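Local coordinates for NBS-LRR class disease resistance protein (Oryza sativa subsp. japonica, PDB 6FU9) that probably recognises a pathogen effector through an integrated heavy-metal-associated (HMA) domain, here bound to another protein, as part of a rice immune receptor, at residues K8-I13 / Q46-G51; I13-D18 / K65-A70. One frame throughout, in Å; residues are numbered along the deposited sequence.

Interaction 1 of 2, residues K8-I13 / Q46-G51; sequences KIVFKI and QVVVVG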
loop_
_atom_site.group_PDB
_atom_site.type_symbol
_atom_site.label_atom_id
_atom_site.label_comp_id
_atom_site.label_asym_id
_atom_site.label_seq_id
_atom_site.Cartn_x
_atom_site.Cartn_y
_atom_site.Cartn_z
ATOM N N LYS A 8 -8.300 4.415 -0.562
ATOM C CA LYS A 8 -6.935 4.040 -0.956
ATOM C C LYS A 8 -6.891 2.597 -1.215
ATOM O O LYS A 8 -7.221 1.763 -0.315
ATOM C CB LYS A 8 -5.955 4.423 0.139
ATOM C CG LYS A 8 -4.507 4.130 -0.211
ATOM C CD LYS A 8 -3.588 4.662 0.897
ATOM C CE LYS A 8 -2.162 4.375 0.708
ATOM N NZ LYS A 8 -1.493 4.980 1.874
ATOM N N ILE A 9 -6.548 2.174 -2.447
ATOM C CA ILE A 9 -6.495 0.809 -2.850
ATOM C C ILE A 9 -5.086 0.537 -3.370
ATOM O O ILE A 9 -4.592 1.285 -4.223
ATOM C CB ILE A 9 -7.464 0.487 -3.975
ATOM C CG1 ILE A 9 -8.915 0.867 -3.599
ATOM C CG2 ILE A 9 -7.375 -0.972 -4.338
ATOM C CD1 ILE A 9 -9.858 0.934 -4.741
ATOM N N VAL A 10 -4.436 -0.485 -2.857
ATOM C CA VAL A 10 -3.082 -0.850 -3.325
ATOM C C VAL A 10 -3.137 -2.213 -3.947
ATOM O O VAL A 10 -3.653 -3.176 -3.297
ATOM C CB VAL A 10 -2.057 -0.812 -2.202
ATOM C CG1 VAL A 10 -0.621 -1.047 -2.778
ATOM C CG2 VAL A 10 -2.082 0.487 -1.426
ATOM N N PHE A 11 -2.605 -2.324 -5.165
ATOM C CA PHE A 11 -2.442 -3.588 -5.854
ATOM C C PHE A 11 -0.956 -3.962 -5.888
ATOM O O PHE A 11 -0.100 -3.064 -5.919
ATOM C CB PHE A 11 -2.960 -3.541 -7.278
ATOM C CG PHE A 11 -4.418 -3.217 -7.415
ATOM C CD1 PHE A 11 -5.369 -4.203 -7.206
ATOM C CD2 PHE A 11 -4.862 -1.963 -7.748
ATOM C CE1 PHE A 11 -6.729 -3.941 -7.339
ATOM C CE2 PHE A 11 -6.206 -1.682 -7.874
ATOM C CZ PHE A 11 -7.135 -2.683 -7.677
ATOM N N LYS A 12 -0.685 -5.254 -5.883
ATOM C CA LYS A 12 0.637 -5.796 -6.242
ATOM C C LYS A 12 0.486 -6.409 -7.602
ATOM O O LYS A 12 -0.361 -7.281 -7.837
ATOM C CB LYS A 12 1.100 -6.768 -5.170
ATOM C CG LYS A 12 1.636 -6.086 -3.898
ATOM C CD LYS A 12 3.094 -5.550 -3.926
ATOM C CE LYS A 12 4.081 -6.653 -3.642
ATOM N NZ LYS A 12 5.480 -6.225 -3.776
ATOM N N ILE A 13 1.324 -5.947 -8.566
ATOM C CA ILE A 13 1.263 -6.455 -9.962
ATOM C C ILE A 13 2.679 -6.647 -10.355
ATOM O O ILE A 13 3.397 -5.660 -10.563
ATOM C CB ILE A 13 0.554 -5.493 -10.927
ATOM C CG1 ILE A 13 -0.700 -4.854 -10.315
ATOM C CG2 ILE A 13 0.239 -6.213 -12.213
ATOM C CD1 ILE A 13 -1.483 -3.949 -11.246
ATOM N N GLN A 46 4.041 -2.037 -6.623
ATOM C CA GLN A 46 2.819 -1.611 -5.869
ATOM C C GLN A 46 2.157 -0.533 -6.688
ATOM O O GLN A 46 2.809 0.461 -7.027
ATOM C CB GLN A 46 3.155 -0.946 -4.575
ATOM C CG GLN A 46 3.154 -1.694 -3.344
ATOM C CD GLN A 46 3.548 -0.833 -2.121
ATOM O OE1 GLN A 46 2.992 0.228 -1.797
ATOM N NE2 GLN A 46 4.422 -1.364 -1.369
ATOM N N VAL A 47 0.877 -0.671 -7.014
ATOM C CA VAL A 47 0.124 0.354 -7.707
ATOM C C VAL A 47 -0.831 0.936 -6.688
ATOM O O VAL A 47 -1.717 0.198 -6.215
ATOM C CB VAL A 47 -0.633 -0.228 -8.877
ATOM C CG1 VAL A 47 -1.470 0.819 -9.581
ATOM C CG2 VAL A 47 0.373 -0.908 -9.852
ATOM N N VAL A 48 -0.583 2.146 -6.261
ATOM C CA VAL A 48 -1.322 2.823 -5.201
ATOM C C VAL A 48 -2.316 3.766 -5.852
ATOM O O VAL A 48 -1.931 4.689 -6.577
ATOM C CB VAL A 48 -0.386 3.561 -4.217
ATOM C CG1 VAL A 48 -1.264 4.208 -3.122
ATOM C CG2 VAL A 48 0.683 2.694 -3.648
ATOM N N VAL A 49 -3.603 3.553 -5.552
ATOM C CA VAL A 49 -4.715 4.237 -6.155
ATOM C C VAL A 49 -5.510 5.010 -5.137
ATOM O O VAL A 49 -5.886 4.422 -4.106
ATOM C CB VAL A 49 -5.610 3.263 -6.903
ATOM C CG1 VAL A 49 -6.643 4.002 -7.718
ATOM C CG2 VAL A 49 -4.799 2.269 -7.740
ATOM N N VAL A 50 -5.777 6.264 -5.358
ATOM C CA VAL A 50 -6.593 7.089 -4.460
ATOM C C VAL A 50 -7.720 7.668 -5.227
ATOM O O VAL A 50 -7.586 8.148 -6.339
ATOM C CB VAL A 50 -5.726 8.194 -3.819
ATOM C CG1 VAL A 50 -6.507 9.211 -3.089
ATOM C CG2 VAL A 50 -4.662 7.541 -2.896
ATOM N N GLY A 51 -8.911 7.707 -4.618
ATOM C CA GLY A 51 -10.039 8.333 -5.263
ATOM C C GLY A 51 -11.332 8.195 -4.485
ATOM O O GLY A 51 -11.303 8.054 -3.265
#
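Lys8 starts the pairing of two central antiparallel strands opposite Val50. Its chain, extended from a CG anti to N (chi1 -177°), brings aliphatic CE within 3.9 Å of Val48 CG1, while NZ makes a weak hydrogen bond to the backbone of the other protein. Ile9 forms a hydrogen-bonded pair with Val49: Ile9 N meets Val49 O at 2.9 Å, in its carbonyl plane, and Val49 N returns a bond to Ile9 O at 2.8 Å. Val10 lies beside Val48, both pointing the same way, with CG1 4.1 Å from Val48 CG2; beta-branched residues suit such extended backbone. Phe11 repeats the two-bond pairing with Val47, the N-H of Phe11 pointing almost straight at Val47 O (171°), and the edge of its ring, at CE2, reaches Val49 CG2 at 4.2 Å. Lys12 bends at chi2 and chi3, setting CD 3.9 Å from Gln46 CG and NZ in a salt bridge with Asp45. Ile13 then lays CD1 3.8 Å from Val47 CG2. Strands 34-40 and 71-77 flank the pair; Ile9 and Phe11 pack against helix 56-66, whereas the face carrying Lys8, Lys12, Gln46 and Val48 meets the other protein.

Interaction 2 of 2, residues I13-D18 / K65-A70; sequences IPMVDD and KKVGPA
Ile13 and Ala70 approach where two loops meet at one end of this ferredoxin-like HMA fold, the second loop containing an inverse gamma turn centred on Pro69. One loop leads from strand 7-12 into helix 18-29; the other joins helix 56-66 to strand 71-77. From CB, the side chain of Ile13 divides. CG2, set anti to the backbone N, reaches into the bend after the helix, lying 4.0 Å from Val67 CG1 and 4.0 Å from Gly68 C. On the other branch CG1 sits 3.7 Å from Ala70 CB, and the terminal CD1 stays beside the same methyl at 3.8 Å. A branched isoleucine can thus cover both ends of the bend, while the small alanine lets it come close. Gly68 takes a positive phi of 164°, readily reached by a residue without a side chain, and its bare backbone offers CG2 a surface to rest on. The turn is closed by Ala70 N, bonded to Gly68 O at 2.8 Å. Nearer the surface the two prolines, rigid rings suited to loops, pack with Pro14 CD 4.3 Å from Pro69 CG. Val67 also touches Ala24, which packs the bend after helix 56-66 against helix 18-29. Beyond Ile13, the flexible thioether of Met15 supplies a further apolar neighbour for Val67, its SD lying 4.3 Å from Val67 CG1.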
loop_
_atom_site.group_PDB
_atom_site.type_symbol
_atom_site.label_atom_id
_atom_site.label_comp_id
_atom_site.label_asym_id
_atom_site.label_seq_id
_atom_site.Cartn_x
_atom_site.Cartn_y
_atom_site.Cartn_z
ATOM N N ILE A 13 1.324 -5.947 -8.566
ATOM C CA ILE A 13 1.263 -6.455 -9.962
ATOM C C ILE A 13 2.679 -6.647 -10.355
ATOM O O ILE A 13 3.397 -5.660 -10.563
ATOM C CB ILE A 13 0.554 -5.493 -10.927
ATOM C CG1 ILE A 13 -0.700 -4.854 -10.315
ATOM C CG2 ILE A 13 0.239 -6.213 -12.213
ATOM C CD1 ILE A 13 -1.483 -3.949 -11.246
ATOM N N PRO A 14 3.129 -7.895 -10.433
ATOM C CA PRO A 14 4.433 -8.108 -11.074
ATOM C C PRO A 14 4.477 -7.336 -12.425
ATOM O O PRO A 14 3.574 -7.458 -13.232
ATOM C CB PRO A 14 4.465 -9.615 -11.288
ATOM C CG PRO A 14 3.679 -10.117 -10.132
ATOM C CD PRO A 14 2.534 -9.154 -9.980
ATOM N N MET A 15 5.482 -6.493 -12.608
ATOM C CA MET A 15 5.557 -5.687 -13.864
ATOM C C MET A 15 6.889 -5.774 -14.542
ATOM O O MET A 15 7.852 -5.358 -13.956
ATOM C CB MET A 15 5.077 -4.229 -13.562
ATOM C CG MET A 15 3.552 -4.088 -13.570
ATOM S SD MET A 15 2.793 -2.496 -13.161
ATOM C CE MET A 15 3.445 -2.310 -11.488
ATOM N N VAL A 16 6.967 -6.379 -15.740
ATOM C CA VAL A 16 8.280 -6.726 -16.333
ATOM C C VAL A 16 9.245 -5.495 -16.537
ATOM O O VAL A 16 10.476 -5.647 -16.473
ATOM C CB VAL A 16 8.147 -7.607 -17.628
ATOM C CG1 VAL A 16 9.518 -8.087 -18.109
ATOM C CG2 VAL A 16 7.255 -8.834 -17.397
ATOM N N ASP A 17 8.682 -4.292 -16.730
ATOM C CA ASP A 17 9.431 -3.132 -17.224
ATOM C C ASP A 17 8.624 -1.826 -17.157
ATOM O O ASP A 17 7.509 -1.823 -16.660
ATOM C CB ASP A 17 9.817 -3.430 -18.688
ATOM C CG ASP A 17 8.596 -3.758 -19.556
ATOM O OD1 ASP A 17 7.464 -3.575 -19.082
ATOM O OD2 ASP A 17 8.749 -4.201 -20.704
ATOM N N ASP A 18 9.126 -0.708 -17.669
ATOM C CA ASP A 18 8.357 0.554 -17.581
ATOM C C ASP A 18 7.137 0.685 -18.532
ATOM O O ASP A 18 6.178 1.414 -18.215
ATOM C CB ASP A 18 9.280 1.789 -17.629
ATOM C CG ASP A 18 10.111 1.950 -16.334
ATOM O OD1 ASP A 18 9.644 1.674 -15.187
ATOM O OD2 ASP A 18 11.282 2.353 -16.443
ATOM N N LYS A 65 -6.647 -8.362 -17.264
ATOM C CA LYS A 65 -6.748 -8.583 -18.715
ATOM C C LYS A 65 -5.674 -7.859 -19.488
ATOM O O LYS A 65 -5.201 -8.381 -20.497
ATOM C CB LYS A 65 -8.143 -8.154 -19.232
ATOM C CG LYS A 65 -9.246 -9.107 -18.776
ATOM C CD LYS A 65 -10.631 -8.837 -19.383
ATOM C CE LYS A 65 -11.214 -7.557 -18.910
ATOM N NZ LYS A 65 -12.623 -7.495 -19.396
ATOM N N LYS A 66 -5.244 -6.690 -18.995
ATOM C CA LYS A 66 -4.422 -5.804 -19.794
ATOM C C LYS A 66 -3.016 -5.628 -19.287
ATOM O O LYS A 66 -2.122 -5.242 -20.077
ATOM C CB LYS A 66 -5.131 -4.448 -19.902
ATOM C CG LYS A 66 -6.493 -4.521 -20.575
ATOM C CD LYS A 66 -7.258 -3.217 -20.419
ATOM C CE LYS A 66 -8.461 -3.158 -21.340
ATOM N NZ LYS A 66 -8.034 -2.995 -22.759
ATOM N N VAL A 67 -2.753 -5.833 -18.020
ATOM C CA VAL A 67 -1.433 -5.517 -17.439
ATOM C C VAL A 67 -0.727 -6.708 -16.873
ATOM O O VAL A 67 0.455 -6.887 -17.180
ATOM C CB VAL A 67 -1.575 -4.434 -16.342
ATOM C CG1 VAL A 67 -0.236 -4.147 -15.658
ATOM C CG2 VAL A 67 -2.205 -3.153 -16.898
ATOM N N GLY A 68 -1.371 -7.533 -16.051
ATOM C CA GLY A 68 -0.689 -8.671 -15.446
ATOM C C GLY A 68 -1.483 -9.196 -14.286
ATOM O O GLY A 68 -2.588 -8.681 -14.040
ATOM N N PRO A 69 -0.939 -10.146 -13.545
ATOM C CA PRO A 69 -1.693 -10.856 -12.523
ATOM C C PRO A 69 -1.871 -10.060 -11.212
ATOM O O PRO A 69 -1.289 -10.344 -10.158
ATOM C CB PRO A 69 -0.879 -12.103 -12.300
ATOM C CG PRO A 69 0.470 -11.770 -12.710
ATOM C CD PRO A 69 0.348 -10.795 -13.808
ATOM N N ALA A 70 -2.696 -9.041 -11.256
ATOM C CA ALA A 70 -2.915 -8.154 -10.156
ATOM C C ALA A 70 -3.573 -8.830 -8.956
ATOM O O ALA A 70 -4.486 -9.621 -9.129
ATOM C CB ALA A 70 -3.729 -6.961 -10.640
#

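How the interactions relate
Ile13 belongs to both contacts: it follows one of the central strands of interaction 1 and enters the paired loops of interaction 2; the centres of the two interactions lie about 13 Å apart. A second join is made by the tip of Met15, whose CE packs 3.8 Å from Val47 CG2 and so ties the loop 13-18 to strand 46-51. The settings of the two interactions differ. Interaction 1 lies about 3 Å from the chain centre, with one face of its strands against the bound protein, whereas interaction 2, about 11 Å from that centre, touches no other protein chain of the assembly. Helix 56-66 connects them, because Leu63 packs against Phe11, Ile13 and Ala70.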